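Local coordinates for protein alpha-L-rhamnosidase (Klebsiella oxytoca, PDB 4XHC) that hydrolyses terminal alpha-L-rhamnose residues from rhamnosides, as a two-domain glycoside hydrolase of family GH78, at residues 295-307 with 348-360. Residues are numbered along the deposited sequence; the frame is centred on the assembly and turned at random.
Sequences IADDTFLFDYSLF and VVRDSDDWWVFID. With RAM (alpha-L-rhamnopyranose), chain C.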
loop_
_atom_site.group_PDB
_atom_site.type_symbol
_atom_site.label_atom_id
_atom_site.label_comp_id
_atom_site.label_asym_id
_atom_site.label_seq_id
_atom_site.Cartn_x
_atom_site.Cartn_y
_atom_site.Cartn_z
ATOM N N ILE A 295 -10.541 -6.513 -24.805
ATOM C CA ILE A 295 -11.312 -7.724 -24.528
ATOM C C ILE A 295 -12.752 -7.323 -24.262
ATOM O O ILE A 295 -13.019 -6.480 -23.408
ATOM C CB ILE A 295 -10.809 -8.525 -23.301
ATOM C CG1 ILE A 295 -9.292 -8.755 -23.352
ATOM C CG2 ILE A 295 -11.520 -9.873 -23.212
ATOM C CD1 ILE A 295 -8.514 -7.999 -22.289
ATOM N N ALA A 296 -13.677 -7.960 -24.966
ATOM C CA ALA A 296 -15.090 -7.694 -24.811
ATOM C C ALA A 296 -15.605 -8.638 -23.742
ATOM O O ALA A 296 -15.174 -9.794 -23.645
ATOM C CB ALA A 296 -15.814 -7.925 -26.123
ATOM N N ASP A 297 -16.521 -8.146 -22.928
ATOM C CA ASP A 297 -16.957 -8.899 -21.769
ATOM C C ASP A 297 -17.799 -10.081 -22.209
ATOM O O ASP A 297 -18.326 -10.088 -23.321
ATOM C CB ASP A 297 -17.737 -7.983 -20.819
ATOM C CG ASP A 297 -17.833 -8.536 -19.395
ATOM O OD1 ASP A 297 -16.967 -9.337 -18.971
ATOM O OD2 ASP A 297 -18.795 -8.156 -18.698
ATOM N N ASP A 298 -17.916 -11.082 -21.341
ATOM C CA ASP A 298 -18.848 -12.192 -21.554
ATOM C C ASP A 298 -20.241 -11.914 -20.943
ATOM O O ASP A 298 -20.902 -12.823 -20.460
ATOM C CB ASP A 298 -18.258 -13.503 -21.019
ATOM C CG ASP A 298 -18.000 -13.474 -19.520
ATOM O OD1 ASP A 298 -18.436 -12.529 -18.825
ATOM O OD2 ASP A 298 -17.358 -14.418 -19.028
ATOM N N THR A 299 -20.681 -10.658 -20.985
ATOM C CA THR A 299 -21.988 -10.248 -20.473
ATOM C C THR A 299 -22.784 -9.728 -21.648
ATOM O O THR A 299 -22.319 -8.842 -22.361
ATOM C CB THR A 299 -21.845 -9.116 -19.436
ATOM O OG1 THR A 299 -21.127 -9.605 -18.302
ATOM C CG2 THR A 299 -23.201 -8.593 -18.981
ATOM N N PHE A 300 -23.970 -10.283 -21.867
ATOM C CA PHE A 300 -24.753 -9.947 -23.055
ATOM C C PHE A 300 -26.151 -9.534 -22.658
ATOM O O PHE A 300 -26.832 -10.276 -21.977
ATOM C CB PHE A 300 -24.765 -11.130 -24.021
ATOM C CG PHE A 300 -23.394 -11.504 -24.496
ATOM C CD1 PHE A 300 -22.800 -10.813 -25.551
ATOM C CD2 PHE A 300 -22.673 -12.510 -23.860
ATOM C CE1 PHE A 300 -21.523 -11.137 -25.979
ATOM C CE2 PHE A 300 -21.398 -12.840 -24.289
ATOM C CZ PHE A 300 -20.819 -12.150 -25.344
ATOM N N LEU A 301 -26.553 -8.343 -23.104
ATOM C CA LEU A 301 -27.848 -7.762 -22.783
ATOM C C LEU A 301 -28.670 -7.446 -24.043
ATOM O O LEU A 301 -28.197 -6.815 -24.982
ATOM C CB LEU A 301 -27.652 -6.501 -21.944
ATOM C CG LEU A 301 -27.155 -6.721 -20.505
ATOM C CD1 LEU A 301 -26.627 -5.428 -19.911
ATOM C CD2 LEU A 301 -28.242 -7.302 -19.605
ATOM N N PHE A 302 -29.914 -7.902 -24.051
ATOM C CA PHE A 302 -30.829 -7.704 -25.171
ATOM C C PHE A 302 -30.879 -6.244 -25.611
ATOM O O PHE A 302 -30.752 -5.955 -26.802
ATOM C CB PHE A 302 -32.210 -8.189 -24.751
ATOM C CG PHE A 302 -33.264 -8.122 -25.831
ATOM C CD1 PHE A 302 -33.395 -9.142 -26.769
ATOM C CD2 PHE A 302 -34.179 -7.076 -25.854
ATOM C CE1 PHE A 302 -34.395 -9.105 -27.727
ATOM C CE2 PHE A 302 -35.169 -7.028 -26.816
ATOM C CZ PHE A 302 -35.280 -8.045 -27.753
ATOM N N ASP A 303 -31.040 -5.331 -24.654
ATOM C CA ASP A 303 -31.234 -3.912 -24.977
ATOM C C ASP A 303 -29.950 -3.224 -25.422
ATOM O O ASP A 303 -29.947 -2.501 -26.421
ATOM C CB ASP A 303 -31.938 -3.120 -23.843
ATOM C CG ASP A 303 -31.245 -3.228 -22.479
ATOM O OD1 ASP A 303 -30.522 -4.217 -22.212
ATOM O OD2 ASP A 303 -31.485 -2.333 -21.635
ATOM N N TYR A 304 -28.861 -3.469 -24.700
ATOM C CA TYR A 304 -27.565 -2.885 -25.043
ATOM C C TYR A 304 -27.066 -3.326 -26.421
ATOM O O TYR A 304 -26.458 -2.536 -27.145
ATOM C CB TYR A 304 -26.525 -3.220 -23.968
ATOM C CG TYR A 304 -26.607 -2.354 -22.729
ATOM C CD1 TYR A 304 -27.800 -1.742 -22.357
ATOM C CD2 TYR A 304 -25.500 -2.173 -21.915
ATOM C CE1 TYR A 304 -27.876 -0.953 -21.235
ATOM C CE2 TYR A 304 -25.582 -1.393 -20.779
ATOM C CZ TYR A 304 -26.773 -0.791 -20.449
ATOM O OH TYR A 304 -26.878 -0.002 -19.332
ATOM N N SER A 305 -27.332 -4.575 -26.787
ATOM C CA SER A 305 -27.012 -5.052 -28.132
ATOM C C SER A 305 -27.768 -4.250 -29.192
ATOM O O SER A 305 -27.170 -3.728 -30.122
ATOM C CB SER A 305 -27.324 -6.548 -28.277
ATOM O OG SER A 305 -27.490 -6.894 -29.638
ATOM N N LEU A 306 -29.080 -4.144 -29.027
ATOM C CA LEU A 306 -29.905 -3.371 -29.953
ATOM C C LEU A 306 -29.520 -1.895 -30.019
ATOM O O LEU A 306 -29.729 -1.255 -31.043
ATOM C CB LEU A 306 -31.379 -3.482 -29.579
ATOM C CG LEU A 306 -32.031 -4.809 -29.941
ATOM C CD1 LEU A 306 -33.278 -5.043 -29.103
ATOM C CD2 LEU A 306 -32.352 -4.866 -31.430
ATOM N N PHE A 307 -28.970 -1.352 -28.933
ATOM C CA PHE A 307 -28.590 0.054 -28.904
ATOM C C PHE A 307 -27.415 0.358 -29.821
ATOM O O PHE A 307 -27.211 1.514 -30.185
ATOM C CB PHE A 307 -28.267 0.538 -27.482
ATOM C CG PHE A 307 -29.467 0.662 -26.570
ATOM C CD1 PHE A 307 -30.710 1.039 -27.048
ATOM C CD2 PHE A 307 -29.324 0.445 -25.208
ATOM C CE1 PHE A 307 -31.793 1.152 -26.191
ATOM C CE2 PHE A 307 -30.400 0.568 -24.343
ATOM C CZ PHE A 307 -31.638 0.919 -24.836
ATOM N N VAL A 348 -44.570 -11.314 -29.722
ATOM C CA VAL A 348 -44.232 -10.733 -28.420
ATOM C C VAL A 348 -42.958 -11.359 -27.878
ATOM O O VAL A 348 -42.773 -12.568 -27.953
ATOM C CB VAL A 348 -45.337 -10.987 -27.389
ATOM C CG1 VAL A 348 -45.018 -10.267 -26.096
ATOM C CG2 VAL A 348 -46.694 -10.558 -27.930
ATOM N N VAL A 349 -42.083 -10.532 -27.333
ATOM C CA VAL A 349 -40.797 -10.983 -26.766
ATOM C C VAL A 349 -40.993 -11.889 -25.551
ATOM O O VAL A 349 -41.726 -11.531 -24.640
ATOM C CB VAL A 349 -39.956 -9.764 -26.347
ATOM C CG1 VAL A 349 -38.810 -10.164 -25.453
ATOM C CG2 VAL A 349 -39.420 -9.047 -27.569
ATOM N N ARG A 350 -40.331 -13.049 -25.538
ATOM C CA ARG A 350 -40.422 -13.986 -24.414
ATOM C C ARG A 350 -39.809 -13.407 -23.155
ATOM O O ARG A 350 -38.777 -12.754 -23.209
ATOM C CB ARG A 350 -39.686 -15.291 -24.712
ATOM C CG ARG A 350 -40.415 -16.228 -25.641
ATOM C CD ARG A 350 -39.659 -17.538 -25.816
ATOM N NE ARG A 350 -39.875 -18.083 -27.162
ATOM C CZ ARG A 350 -39.080 -17.878 -28.219
ATOM N NH1 ARG A 350 -37.970 -17.144 -28.127
ATOM N NH2 ARG A 350 -39.403 -18.423 -29.387
ATOM N N ASP A 351 -40.427 -13.698 -22.019
ATOM C CA ASP A 351 -39.945 -13.233 -20.727
ATOM C C ASP A 351 -39.132 -14.341 -20.050
ATOM O O ASP A 351 -39.345 -15.511 -20.317
ATOM C CB ASP A 351 -41.151 -12.825 -19.869
ATOM C CG ASP A 351 -40.761 -12.120 -18.585
ATOM O OD1 ASP A 351 -39.732 -11.401 -18.552
ATOM O OD2 ASP A 351 -41.520 -12.272 -17.608
ATOM N N SER A 352 -38.190 -13.973 -19.188
ATOM C CA SER A 352 -37.493 -14.956 -18.336
ATOM C C SER A 352 -36.873 -14.265 -17.128
ATOM O O SER A 352 -36.762 -13.034 -17.105
ATOM C CB SER A 352 -36.429 -15.735 -19.112
ATOM O OG SER A 352 -35.417 -14.868 -19.598
ATOM N N ASP A 353 -36.487 -15.061 -16.131
ATOM C CA ASP A 353 -36.062 -14.540 -14.830
ATOM C C ASP A 353 -34.566 -14.181 -14.745
ATOM O O ASP A 353 -34.150 -13.477 -13.830
ATOM C CB ASP A 353 -36.418 -15.547 -13.727
ATOM C CG ASP A 353 -37.926 -15.815 -13.622
ATOM O OD1 ASP A 353 -38.733 -14.923 -13.994
ATOM O OD2 ASP A 353 -38.301 -16.919 -13.139
ATOM N N ASP A 354 -33.762 -14.651 -15.693
ATOM C CA ASP A 354 -32.342 -14.279 -15.745
ATOM C C ASP A 354 -32.172 -12.789 -16.126
ATOM O O ASP A 354 -33.154 -12.110 -16.419
ATOM C CB ASP A 354 -31.563 -15.207 -16.695
ATOM C CG ASP A 354 -32.136 -15.232 -18.105
ATOM O OD1 ASP A 354 -33.288 -15.693 -18.283
ATOM O OD2 ASP A 354 -31.439 -14.786 -19.039
ATOM N N TRP A 355 -30.937 -12.284 -16.091
ATOM C CA TRP A 355 -30.641 -10.863 -16.359
ATOM C C TRP A 355 -30.324 -10.682 -17.846
ATOM O O TRP A 355 -29.192 -10.409 -18.244
ATOM C CB TRP A 355 -29.482 -10.403 -15.465
ATOM C CG TRP A 355 -29.272 -8.903 -15.376
ATOM C CD1 TRP A 355 -30.194 -7.956 -15.029
ATOM C CD2 TRP A 355 -28.046 -8.199 -15.600
ATOM N NE1 TRP A 355 -29.625 -6.701 -15.051
ATOM C CE2 TRP A 355 -28.307 -6.824 -15.398
ATOM C CE3 TRP A 355 -26.754 -8.596 -15.965
ATOM C CZ2 TRP A 355 -27.326 -5.852 -15.551
ATOM C CZ3 TRP A 355 -25.783 -7.634 -16.118
ATOM C CH2 TRP A 355 -26.070 -6.276 -15.909
ATOM N N TRP A 356 -31.365 -10.841 -18.659
ATOM C CA TRP A 356 -31.242 -10.908 -20.114
ATOM C C TRP A 356 -31.361 -9.551 -20.797
ATOM O O TRP A 356 -30.955 -9.399 -21.943
ATOM C CB TRP A 356 -32.278 -11.877 -20.690
ATOM C CG TRP A 356 -33.729 -11.510 -20.449
ATOM C CD1 TRP A 356 -34.470 -11.788 -19.345
ATOM C CD2 TRP A 356 -34.602 -10.831 -21.359
ATOM N NE1 TRP A 356 -35.747 -11.306 -19.494
ATOM C CE2 TRP A 356 -35.859 -10.719 -20.725
ATOM C CE3 TRP A 356 -34.445 -10.311 -22.653
ATOM C CZ2 TRP A 356 -36.953 -10.103 -21.339
ATOM C CZ3 TRP A 356 -35.528 -9.692 -23.262
ATOM C CH2 TRP A 356 -36.769 -9.595 -22.604
ATOM N N VAL A 357 -31.922 -8.581 -20.085
ATOM C CA VAL A 357 -32.073 -7.213 -20.559
ATOM C C VAL A 357 -31.926 -6.277 -19.344
ATOM O O VAL A 357 -32.264 -6.657 -18.222
ATOM C CB VAL A 357 -33.436 -7.031 -21.246
ATOM C CG1 VAL A 357 -34.582 -7.318 -20.291
ATOM C CG2 VAL A 357 -33.571 -5.639 -21.848
ATOM N N PHE A 358 -31.408 -5.066 -19.543
ATOM C CA PHE A 358 -31.156 -4.185 -18.398
ATOM C C PHE A 358 -32.323 -3.269 -17.998
ATOM O O PHE A 358 -32.922 -3.462 -16.949
ATOM C CB PHE A 358 -29.891 -3.345 -18.580
ATOM C CG PHE A 358 -29.708 -2.345 -17.483
ATOM C CD1 PHE A 358 -29.552 -2.772 -16.173
ATOM C CD2 PHE A 358 -29.762 -0.985 -17.740
ATOM C CE1 PHE A 358 -29.416 -1.863 -15.145
ATOM C CE2 PHE A 358 -29.630 -0.066 -16.705
ATOM C CZ PHE A 358 -29.455 -0.508 -15.408
ATOM N N ILE A 359 -32.599 -2.254 -18.812
ATOM C CA ILE A 359 -33.699 -1.295 -18.578
ATOM C C ILE A 359 -33.503 -0.324 -17.409
ATOM O O ILE A 359 -33.554 0.885 -17.619
ATOM C CB ILE A 359 -35.059 -1.989 -18.408
ATOM C CG1 ILE A 359 -35.299 -3.012 -19.533
ATOM C CG2 ILE A 359 -36.177 -0.960 -18.356
ATOM C CD1 ILE A 359 -35.316 -2.445 -20.936
ATOM N N ASP A 360 -33.317 -0.831 -16.192
ATOM C CA ASP A 360 -33.090 0.024 -15.000
ATOM C C ASP A 360 -32.525 -0.830 -13.869
ATOM O O ASP A 360 -32.559 -2.054 -13.934
ATOM C CB ASP A 360 -34.407 0.680 -14.557
ATOM C CG ASP A 360 -34.226 1.776 -13.483
ATOM O OD1 ASP A 360 -33.090 2.244 -13.244
ATOM O OD2 ASP A 360 -35.246 2.198 -12.881
HETATM C C1 RAM C . -23.773 -1.039 -14.019
HETATM C C2 RAM C . -23.462 0.418 -14.300
HETATM C C3 RAM C . -23.463 0.688 -15.793
HETATM C C4 RAM C . -24.634 -0.039 -16.433
HETATM C C5 RAM C . -24.391 -1.536 -16.332
HETATM C C6 RAM C . -25.660 -2.341 -16.212
HETATM O O1 RAM C . -22.943 -1.468 -13.014
HETATM O O2 RAM C . -24.497 1.174 -13.694
HETATM O O3 RAM C . -23.564 2.089 -16.054
HETATM O O4 RAM C . -24.751 0.316 -17.798
HETATM O O5 RAM C . -23.569 -1.833 -15.183
#
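Phe302, in the first turn of helix 302-319, lies against Val357 of the irregular loop 348-360, with their CA atoms 4.8 Å apart. One backbone bond joins the segments here: Phe302 N donates to Trp356 O (2.8 Å), nearly straight and in the carbonyl plane. Asp303 adds two more. Its OD1 accepts Phe358 N from above the carboxylate plane (2.9 Å), and its OD2 takes Ile359 N on the syn side but tilted well out of that plane (3.0 Å). With CG between its backbone N and carbonyl carbon (chi1 55°), the carboxylate reaches these two consecutive amides. CG2 of Val357 packs against the same carboxylate.

Beside this, the edge of Trp356 meets one face of the Phe302 ring, a T-shaped pair with planes at 68°. Leu306 CD1 lies over the opposite face, toward its rim. Leu301, the N-cap residue, sets CD2 over the centre of the six-membered ring of Trp355, a CH-pi contact 4.0 Å from the centroid.

Three residues of the contact also touch bound rhamnose. Tyr304 OH donates to O4 of the sugar (2.6 Å) and lies 3.4 Å from Phe358 CD2. The sugar methyl C6 sits over one face of Phe358 and at the edge of Trp355. Glu506, Asp249 and His528 also hydrogen-bond to the rhamnose. The paired grip of Asp303 on the loop backbone thus probably helps position Phe358 beside Tyr304, so that an apolar wall for the methyl adjoins a polar hold on O4.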